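Local coordinates for protein aldose 1-epimerase (Caenorhabditis elegans, PDB 1LUR) that probably interconverts the alpha and beta anomers of aldose sugars, as expected of a galactose mutarotase (GalM) homologue, at residues K68-V73 against Y99-P104. Residues are numbered along the deposited sequence; the frame is centred on the assembly and turned at random.
Sequences KTVGRV and YLHGGP
Val70 meets His101 in the one side-chain contact between the segments. With CG1 anti to the backbone N (chi1 176°), the valine sets this methyl against the root of the imidazole, 3.4 Å from His101 CB and equally near its ND1, while CG2 lies over a face of the ring. Leu100 CD1 lies over the centre of the opposite face, His172 meets the imidazole nearly at right angles, and ND1 is hydrogen-bonded to Asn75 N, limiting its rotation.

The backbones approach through glycine. Gly102 CA directs a C-H at Gly71 O (3.5 Å, 160° at the hydrogen), and a more bent C-H contact joins His101 CA to Val73 O. Gly102 has no side chain on the side facing Gly71 O, and the type I' turn from Leu100 to Gly103 lies directly against the other backbone.

Three waters link the polar backbone atoms. One accepts from Gly71 N and donates to His101 O; a second accepts from Arg72 N, the nitrogen of the cis peptide, and donates to Gly102 O. A third accepts from Gly102 N at 2.8 Å, near Val73 O and Tyr99 O. The Arg72 guanidinium forms a salt bridge with Asp133.

Bridging waters thus join the loop after strand 69-70 to a tight turn that holds His101 beside His172 of strand 170-175, consistent with the sugar-binding cleft of galactose mutarotases.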
loop_
_atom_site.group_PDB
_atom_site.type_symbol
_atom_site.label_atom_id
_atom_site.label_comp_id
_atom_site.label_asym_id
_atom_site.label_seq_id
_atom_site.Cartn_x
_atom_site.Cartn_y
_atom_site.Cartn_z
ATOM N N LYS A 68 -1.810 -6.692 1.236
ATOM C CA LYS A 68 -2.493 -6.442 2.498
ATOM C C LYS A 68 -2.829 -4.988 2.810
ATOM O O LYS A 68 -2.282 -4.049 2.218
ATOM C CB LYS A 68 -1.638 -6.942 3.668
ATOM C CG LYS A 68 -1.258 -8.404 3.667
ATOM C CD LYS A 68 -0.346 -8.676 4.864
ATOM C CE LYS A 68 0.034 -10.150 4.989
ATOM N NZ LYS A 68 -1.109 -11.005 5.406
ATOM N N THR A 69 -3.758 -4.823 3.746
ATOM C CA THR A 69 -4.170 -3.502 4.199
ATOM C C THR A 69 -3.243 -3.465 5.420
ATOM O O THR A 69 -3.373 -4.304 6.315
ATOM C CB THR A 69 -5.605 -3.449 4.732
ATOM O OG1 THR A 69 -6.529 -3.407 3.642
ATOM C CG2 THR A 69 -5.788 -2.200 5.600
ATOM N N VAL A 70 -2.311 -2.516 5.448
ATOM C CA VAL A 70 -1.369 -2.397 6.552
ATOM C C VAL A 70 -1.726 -1.353 7.603
ATOM O O VAL A 70 -2.190 -0.263 7.276
ATOM C CB VAL A 70 0.053 -2.085 6.017
ATOM C CG1 VAL A 70 1.009 -1.873 7.175
ATOM C CG2 VAL A 70 0.532 -3.223 5.124
ATOM N N GLY A 71 -1.494 -1.712 8.864
ATOM C CA GLY A 71 -1.773 -0.835 9.994
ATOM C C GLY A 71 -1.336 -1.532 11.278
ATOM O O GLY A 71 -0.885 -2.680 11.206
ATOM N N ARG A 72 -1.499 -0.901 12.446
ATOM C CA ARG A 72 -2.087 0.432 12.565
ATOM C C ARG A 72 -1.217 1.577 12.093
ATOM O O ARG A 72 -1.696 2.698 11.934
ATOM C CB ARG A 72 -2.540 0.692 14.004
ATOM C CG ARG A 72 -3.838 -0.035 14.358
ATOM C CD ARG A 72 -4.458 0.504 15.624
ATOM N NE ARG A 72 -3.818 -0.022 16.825
ATOM C CZ ARG A 72 -3.926 0.533 18.024
ATOM N NH1 ARG A 72 -4.641 1.644 18.183
ATOM N NH2 ARG A 72 -3.329 -0.028 19.068
ATOM N N VAL A 73 0.067 1.309 11.896
ATOM C CA VAL A 73 0.975 2.341 11.430
ATOM C C VAL A 73 1.833 1.705 10.353
ATOM O O VAL A 73 2.656 0.826 10.626
ATOM C CB VAL A 73 1.868 2.892 12.548
ATOM C CG1 VAL A 73 2.900 3.849 11.957
ATOM C CG2 VAL A 73 1.010 3.613 13.580
ATOM N N TYR A 99 9.961 -1.251 14.340
ATOM C CA TYR A 99 8.647 -1.890 14.424
ATOM C C TYR A 99 7.977 -1.600 13.084
ATOM O O TYR A 99 7.518 -0.481 12.833
ATOM C CB TYR A 99 7.826 -1.274 15.557
ATOM C CG TYR A 99 6.678 -2.132 16.024
ATOM C CD1 TYR A 99 6.905 -3.423 16.511
ATOM C CD2 TYR A 99 5.368 -1.646 16.032
ATOM C CE1 TYR A 99 5.875 -4.202 16.999
ATOM C CE2 TYR A 99 4.316 -2.428 16.523
ATOM C CZ TYR A 99 4.584 -3.706 17.009
ATOM O OH TYR A 99 3.576 -4.483 17.531
ATOM N N LEU A 100 7.905 -2.622 12.240
ATOM C CA LEU A 100 7.318 -2.509 10.911
ATOM C C LEU A 100 5.882 -2.972 10.692
ATOM O O LEU A 100 5.481 -4.046 11.128
ATOM C CB LEU A 100 8.226 -3.249 9.923
ATOM C CG LEU A 100 7.838 -3.306 8.445
ATOM C CD1 LEU A 100 8.126 -1.976 7.788
ATOM C CD2 LEU A 100 8.640 -4.407 7.758
ATOM N N HIS A 101 5.122 -2.141 9.982
ATOM C CA HIS A 101 3.729 -2.423 9.662
ATOM C C HIS A 101 2.839 -2.884 10.799
ATOM O O HIS A 101 2.084 -3.847 10.646
ATOM C CB HIS A 101 3.649 -3.451 8.527
ATOM C CG HIS A 101 4.372 -3.036 7.286
ATOM N ND1 HIS A 101 4.357 -1.741 6.815
ATOM C CD2 HIS A 101 5.096 -3.755 6.396
ATOM C CE1 HIS A 101 5.040 -1.679 5.686
ATOM N NE2 HIS A 101 5.499 -2.887 5.409
ATOM N N GLY A 102 2.924 -2.204 11.935
ATOM C CA GLY A 102 2.097 -2.570 13.069
ATOM C C GLY A 102 2.472 -3.802 13.867
ATOM O O GLY A 102 1.728 -4.189 14.765
ATOM N N GLY A 103 3.597 -4.428 13.539
ATOM C CA GLY A 103 4.029 -5.612 14.266
ATOM C C GLY A 103 3.476 -6.938 13.783
ATOM O O GLY A 103 2.691 -6.981 12.847
ATOM N N PRO A 104 3.872 -8.051 14.427
ATOM C CA PRO A 104 3.418 -9.397 14.066
ATOM C C PRO A 104 1.900 -9.557 14.124
ATOM O O PRO A 104 1.340 -10.410 13.437
ATOM C CB PRO A 104 4.160 -10.295 15.063
ATOM C CG PRO A 104 4.343 -9.416 16.245
ATOM C CD PRO A 104 4.729 -8.093 15.625
HETATM O O HOH W 1 -0.178 -4.723 9.005
HETATM O O HOH W 2 -0.743 -2.550 14.634
HETATM O O HOH W 3 4.582 0.013 12.586
#